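PDB 5DJS: tetratricopeptide TPR_2 repeat protein from Thermobaculum terrenum, which is of unknown function but joins tetratricopeptide repeats to a GT-B-type domain pair of the glycosyltransferase 41 family and binds UDP. Local coordinates for residues V233-H247 with P260-T274. The protein carries 1 engineered substitution. Residues are numbered along the deposited sequence; the frame is centred on the assembly and turned at random.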
loop_
_atom_site.group_PDB
_atom_site.type_symbol
_atom_site.label_atom_id
_atom_site.label_comp_id
_atom_site.label_asym_id
_atom_site.label_seq_id
_atom_site.Cartn_x
_atom_site.Cartn_y
_atom_site.Cartn_z
ATOM N N VAL A 233 -20.256 -14.483 5.131
ATOM C CA VAL A 233 -20.427 -13.175 5.784
ATOM C C VAL A 233 -21.867 -12.984 6.253
ATOM O O VAL A 233 -22.099 -12.496 7.359
ATOM C CB VAL A 233 -20.007 -12.008 4.851
ATOM C CG1 VAL A 233 -20.401 -10.650 5.425
ATOM C CG2 VAL A 233 -18.500 -12.038 4.611
ATOM N N ARG A 234 -22.818 -13.351 5.399
ATOM C CA ARG A 234 -24.239 -13.321 5.754
ATOM C C ARG A 234 -24.567 -14.221 6.951
ATOM O O ARG A 234 -25.340 -13.824 7.822
ATOM C CB ARG A 234 -25.112 -13.730 4.565
ATOM C CG ARG A 234 -25.321 -12.635 3.537
ATOM C CD ARG A 234 -26.464 -12.986 2.600
ATOM N NE ARG A 234 -26.526 -12.071 1.459
ATOM C CZ ARG A 234 -25.905 -12.239 0.286
ATOM N NH1 ARG A 234 -25.138 -13.308 0.033
ATOM N NH2 ARG A 234 -26.054 -11.314 -0.662
ATOM N N ARG A 235 -23.970 -15.413 7.003
ATOM C CA ARG A 235 -24.242 -16.363 8.089
ATOM C C ARG A 235 -23.618 -15.931 9.419
ATOM O O ARG A 235 -24.212 -16.149 10.486
ATOM C CB ARG A 235 -23.770 -17.773 7.723
ATOM C CG ARG A 235 -24.711 -18.859 8.212
ATOM C CD ARG A 235 -24.240 -20.247 7.805
ATOM N NE ARG A 235 -23.256 -20.761 8.763
ATOM C CZ ARG A 235 -21.926 -20.618 8.687
ATOM N NH1 ARG A 235 -21.329 -19.990 7.671
ATOM N NH2 ARG A 235 -21.172 -21.135 9.652
ATOM N N ASP A 236 -22.422 -15.335 9.344
ATOM C CA ASP A 236 -21.785 -14.672 10.496
ATOM C C ASP A 236 -22.565 -13.454 10.991
ATOM O O ASP A 236 -22.431 -13.060 12.139
ATOM C CB ASP A 236 -20.360 -14.226 10.149
ATOM C CG ASP A 236 -19.382 -15.390 10.008
ATOM O OD1 ASP A 236 -19.601 -16.460 10.612
ATOM O OD2 ASP A 236 -18.362 -15.222 9.309
ATOM N N GLY A 237 -23.345 -12.844 10.107
ATOM C CA GLY A 237 -24.238 -11.758 10.460
ATOM C C GLY A 237 -23.514 -10.437 10.589
ATOM O O GLY A 237 -23.842 -9.642 11.476
ATOM N N ILE A 238 -22.573 -10.176 9.675
ATOM C CA ILE A 238 -21.710 -8.994 9.763
ATOM C C ILE A 238 -22.520 -7.745 9.439
ATOM O O ILE A 238 -23.175 -7.684 8.414
ATOM C CB ILE A 238 -20.483 -9.077 8.817
ATOM C CG1 ILE A 238 -19.634 -10.336 9.086
ATOM C CG2 ILE A 238 -19.602 -7.841 8.936
ATOM C CD1 ILE A 238 -19.082 -10.469 10.490
ATOM N N ASP A 239 -22.471 -6.760 10.338
ATOM C CA ASP A 239 -23.188 -5.480 10.162
ATOM C C ASP A 239 -22.365 -4.463 9.393
ATOM O O ASP A 239 -22.908 -3.689 8.606
ATOM C CB ASP A 239 -23.552 -4.895 11.522
ATOM C CG ASP A 239 -24.420 -5.831 12.329
ATOM O OD1 ASP A 239 -25.604 -6.013 11.965
ATOM O OD2 ASP A 239 -23.917 -6.403 13.315
ATOM N N ILE A 240 -21.061 -4.447 9.667
ATOM C CA ILE A 240 -20.125 -3.534 9.029
ATOM C C ILE A 240 -18.975 -4.366 8.487
ATOM O O ILE A 240 -18.256 -5.000 9.262
ATOM C CB ILE A 240 -19.616 -2.480 10.033
ATOM C CG1 ILE A 240 -20.802 -1.663 10.564
ATOM C CG2 ILE A 240 -18.588 -1.566 9.372
ATOM C CD1 ILE A 240 -20.474 -0.655 11.640
ATOM N N LEU A 241 -18.819 -4.386 7.166
ATOM C CA LEU A 241 -17.723 -5.120 6.532
ATOM C C LEU A 241 -16.732 -4.093 6.039
ATOM O O LEU A 241 -17.131 -3.105 5.414
ATOM C CB LEU A 241 -18.235 -5.974 5.382
ATOM C CG LEU A 241 -17.301 -7.088 4.902
ATOM C CD1 LEU A 241 -17.177 -8.209 5.918
ATOM C CD2 LEU A 241 -17.810 -7.645 3.572
ATOM N N VAL A 242 -15.451 -4.316 6.335
ATOM C CA VAL A 242 -14.398 -3.342 6.038
ATOM C C VAL A 242 -13.369 -3.930 5.080
ATOM O O VAL A 242 -12.774 -4.983 5.344
ATOM C CB VAL A 242 -13.684 -2.840 7.312
ATOM C CG1 VAL A 242 -12.790 -1.645 6.991
ATOM C CG2 VAL A 242 -14.702 -2.433 8.372
ATOM N N ASP A 243 -13.197 -3.236 3.956
ATOM C CA ASP A 243 -12.160 -3.543 2.974
ATOM C C ASP A 243 -10.873 -2.877 3.418
ATOM O O ASP A 243 -10.739 -1.658 3.331
ATOM C CB ASP A 243 -12.543 -3.008 1.595
ATOM C CG ASP A 243 -11.375 -3.008 0.625
ATOM O OD1 ASP A 243 -10.643 -4.035 0.574
ATOM O OD2 ASP A 243 -11.194 -1.974 -0.066
ATOM N N LEU A 244 -9.938 -3.689 3.874
ATOM C CA LEU A 244 -8.626 -3.213 4.275
ATOM C C LEU A 244 -7.614 -3.196 3.135
ATOM O O LEU A 244 -6.635 -2.462 3.229
ATOM C CB LEU A 244 -8.083 -4.071 5.425
ATOM C CG LEU A 244 -8.190 -3.589 6.880
ATOM C CD1 LEU A 244 -9.348 -2.652 7.168
ATOM C CD2 LEU A 244 -8.260 -4.818 7.769
ATOM N N SER A 245 -7.829 -3.993 2.086
ATOM C CA SER A 245 -6.830 -4.151 1.021
ATOM C C SER A 245 -6.891 -3.120 -0.101
ATOM O O SER A 245 -5.845 -2.649 -0.547
ATOM C CB SER A 245 -6.876 -5.559 0.426
ATOM O OG SER A 245 -6.339 -6.505 1.344
ATOM N N TRP A 246 -8.103 -2.805 -0.569
ATOM C CA TRP A 246 -8.340 -1.892 -1.719
ATOM C C TRP A 246 -7.680 -2.498 -2.976
ATOM O O TRP A 246 -7.181 -3.641 -2.973
ATOM C CB TRP A 246 -7.879 -0.447 -1.379
ATOM C CG TRP A 246 -8.196 0.688 -2.362
ATOM C CD1 TRP A 246 -9.349 1.406 -2.479
ATOM C CD2 TRP A 246 -7.279 1.257 -3.309
ATOM N NE1 TRP A 246 -9.216 2.359 -3.475
ATOM C CE2 TRP A 246 -7.953 2.281 -4.001
ATOM C CE3 TRP A 246 -5.967 0.962 -3.667
ATOM C CZ2 TRP A 246 -7.332 3.030 -5.027
ATOM C CZ3 TRP A 246 -5.352 1.695 -4.678
ATOM C CH2 TRP A 246 -6.029 2.716 -5.341
ATOM N N HIS A 247 -7.734 -1.766 -4.071
ATOM C CA HIS A 247 -7.021 -2.119 -5.280
ATOM C C HIS A 247 -5.520 -2.454 -5.162
ATOM O O HIS A 247 -5.007 -3.149 -6.025
ATOM C CB HIS A 247 -7.216 -1.011 -6.304
ATOM C CG HIS A 247 -8.598 -0.959 -6.868
ATOM N ND1 HIS A 247 -9.562 -0.098 -6.399
ATOM C CD2 HIS A 247 -9.173 -1.659 -7.868
ATOM C CE1 HIS A 247 -10.671 -0.267 -7.092
ATOM N NE2 HIS A 247 -10.460 -1.207 -7.992
ATOM N N PRO A 260 -23.118 -8.156 0.940
ATOM C CA PRO A 260 -23.409 -9.134 2.005
ATOM C C PRO A 260 -23.675 -8.504 3.375
ATOM O O PRO A 260 -24.258 -9.158 4.252
ATOM C CB PRO A 260 -22.148 -10.008 2.038
ATOM C CG PRO A 260 -21.087 -9.157 1.433
ATOM C CD PRO A 260 -21.781 -8.370 0.370
ATOM N N ALA A 261 -23.227 -7.258 3.552
ATOM C CA ALA A 261 -23.473 -6.487 4.760
ATOM C C ALA A 261 -24.121 -5.151 4.394
ATOM O O ALA A 261 -23.835 -4.593 3.321
ATOM C CB ALA A 261 -22.167 -6.246 5.493
ATOM N N PRO A 262 -24.985 -4.625 5.284
ATOM C CA PRO A 262 -25.663 -3.337 5.060
ATOM C C PRO A 262 -24.795 -2.071 5.179
ATOM O O PRO A 262 -25.202 -0.992 4.726
ATOM C CB PRO A 262 -26.701 -3.312 6.166
ATOM C CG PRO A 262 -26.104 -4.122 7.263
ATOM C CD PRO A 262 -25.355 -5.223 6.584
ATOM N N VAL A 263 -23.650 -2.183 5.842
ATOM C CA VAL A 263 -22.673 -1.099 5.903
ATOM C C VAL A 263 -21.342 -1.643 5.400
ATOM O O VAL A 263 -20.786 -2.578 5.975
ATOM C CB VAL A 263 -22.527 -0.552 7.338
ATOM C CG1 VAL A 263 -21.425 0.489 7.409
ATOM C CG2 VAL A 263 -23.847 0.043 7.818
ATOM N N GLN A 264 -20.839 -1.057 4.322
ATOM C CA GLN A 264 -19.594 -1.508 3.721
ATOM C C GLN A 264 -18.640 -0.332 3.543
ATOM O O GLN A 264 -19.011 0.704 2.962
ATOM C CB GLN A 264 -19.885 -2.217 2.405
ATOM C CG GLN A 264 -20.768 -3.440 2.604
ATOM C CD GLN A 264 -20.768 -4.388 1.429
ATOM O OE1 GLN A 264 -20.657 -5.600 1.614
ATOM N NE2 GLN A 264 -20.896 -3.854 0.213
ATOM N N VAL A 265 -17.418 -0.526 4.050
ATOM C CA VAL A 265 -16.440 0.537 4.281
ATOM C C VAL A 265 -15.079 0.154 3.707
ATOM O O VAL A 265 -14.624 -0.988 3.873
ATOM C CB VAL A 265 -16.229 0.748 5.797
ATOM C CG1 VAL A 265 -15.200 1.836 6.068
ATOM C CG2 VAL A 265 -17.535 1.078 6.497
ATOM N N THR A 266 -14.412 1.111 3.062
ATOM C CA THR A 266 -13.002 0.930 2.659
ATOM C C THR A 266 -12.124 1.875 3.500
ATOM O O THR A 266 -12.435 3.059 3.646
ATOM C CB THR A 266 -12.801 1.087 1.123
ATOM O OG1 THR A 266 -11.523 0.556 0.745
ATOM C CG2 THR A 266 -12.932 2.541 0.640
ATOM N N TRP A 267 -11.052 1.334 4.073
ATOM C CA TRP A 267 -10.211 2.070 5.022
ATOM C C TRP A 267 -8.793 1.478 5.077
ATOM O O TRP A 267 -8.613 0.262 4.879
ATOM C CB TRP A 267 -10.842 2.043 6.430
ATOM C CG TRP A 267 -9.916 2.546 7.515
ATOM C CD1 TRP A 267 -9.506 3.834 7.714
ATOM C CD2 TRP A 267 -9.276 1.765 8.528
ATOM N NE1 TRP A 267 -8.653 3.904 8.788
ATOM C CE2 TRP A 267 -8.496 2.648 9.307
ATOM C CE3 TRP A 267 -9.293 0.407 8.862
ATOM C CZ2 TRP A 267 -7.734 2.217 10.388
ATOM C CZ3 TRP A 267 -8.530 -0.030 9.944
ATOM C CH2 TRP A 267 -7.761 0.875 10.693
ATOM N N LEU A 268 -7.807 2.353 5.324
ATOM C CA LEU A 268 -6.409 1.992 5.620
ATOM C C LEU A 268 -5.500 1.972 4.392
ATOM O O LEU A 268 -4.511 2.682 4.358
ATOM C CB LEU A 268 -6.301 0.677 6.408
ATOM C CG LEU A 268 -4.950 0.305 6.997
ATOM C CD1 LEU A 268 -4.689 1.137 8.221
ATOM C CD2 LEU A 268 -4.938 -1.148 7.409
ATOM N N ALA A 269 -5.846 1.173 3.392
ATOM C CA ALA A 269 -5.048 1.042 2.172
ATOM C C ALA A 269 -5.521 1.993 1.082
ATOM O O ALA A 269 -4.746 2.352 0.195
ATOM C CB ALA A 269 -5.090 -0.398 1.666
ATOM N N ALA A 270 -6.786 2.396 1.144
ATOM C CA ALA A 270 -7.372 3.235 0.122
ATOM C C ALA A 270 -6.600 4.529 0.009
ATOM O O ALA A 270 -6.320 5.171 1.013
ATOM C CB ALA A 270 -8.833 3.511 0.435
ATOM N N ILE A 271 -6.204 4.846 -1.221
ATOM C CA ILE A 271 -5.680 6.168 -1.619
ATOM C C ILE A 271 -6.609 6.898 -2.591
ATOM O O ILE A 271 -6.332 8.032 -2.992
ATOM C CB ILE A 271 -4.282 6.057 -2.276
ATOM C CG1 ILE A 271 -4.311 5.097 -3.472
ATOM C CG2 ILE A 271 -3.249 5.603 -1.247
ATOM C CD1 ILE A 271 -3.167 5.291 -4.435
ATOM N N ASN A 272 -7.686 6.236 -2.996
ATOM C CA ASN A 272 -8.690 6.827 -3.879
ATOM C C ASN A 272 -9.948 5.936 -3.839
ATOM O O ASN A 272 -9.972 4.899 -3.157
ATOM C CB ASN A 272 -8.107 6.939 -5.313
ATOM C CG ASN A 272 -8.723 8.054 -6.187
ATOM O OD1 ASN A 272 -8.337 8.169 -7.329
ATOM N ND2 ASN A 272 -9.631 8.871 -5.675
ATOM N N THR A 273 -10.989 6.331 -4.561
ATOM C CA THR A 273 -12.220 5.570 -4.620
ATOM C C THR A 273 -11.991 4.172 -5.157
ATOM O O THR A 273 -11.077 3.949 -5.961
ATOM C CB THR A 273 -13.282 6.293 -5.484
ATOM O OG1 THR A 273 -14.556 5.658 -5.301
ATOM C CG2 THR A 273 -12.899 6.324 -6.990
ATOM N N THR A 274 -12.815 3.236 -4.692
ATOM C CA THR A 274 -12.939 1.920 -5.314
ATOM C C THR A 274 -13.662 2.001 -6.664
ATOM O O THR A 274 -13.529 1.097 -7.494
ATOM C CB THR A 274 -13.750 0.953 -4.438
ATOM O OG1 THR A 274 -15.030 1.540 -4.125
ATOM C CG2 THR A 274 -12.987 0.617 -3.153
#
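W246 lays one face of its indole over the backbone of A270, whose CA sits over the face of the five-membered ring, 3.8 Å from its centroid, a CH-pi contact. I271 continues this layer, its CG1 reaching the far corner of the six-membered ring at CH2, while CB of H247 lies against the opposite face, toward its rim. CG of W246 lies anti to the backbone N (chi1 -172°), which carries the indole across the 269-274 loop and brings NE1 to the carbonyls of N272 and T273; both bonds are weak, the first 2.7 Å from NE1 to N272 O but strongly bent.

D243, on strand 240-243, ties the turn that carries W246 to the neighbouring strand. Its OD1 takes the backbone N-H of W246 on the syn side at 3.0 Å, an Asx motif with a nearly straight bond, while OD2 receives the hydroxyl of T266 on the anti side, 2.7 Å from OG1 and tilted out of the carboxylate plane. The buried carboxylate is thus gripped through both oxygens, which probably stabilises its negative charge.

Strands 240-243 and 263-266, which carry D243 and T266, run parallel. L241 and D243 each donate and accept, their N-H groups meeting V263 O and V265 O and their carbonyls meeting the N-H of V265 and W267. I240 and V263 lie side by side on one face with V242 and V265, and I240, V242 and V265 touch helix 479-521; on the other, CB of L241 packs 3.9 Å from CB of A261. Further along, CD1 of L244 comes 3.5 Å from CE3 of W267, near helix 176-187.

The loop after strand 263-266 brings the side chain of I271 to about 8 Å from the bound UDP, and the two strands, joined through helix 253-257, form a beta-alpha-beta crossover at the centre of the first Rossmann-like sheet of a GT-B fold.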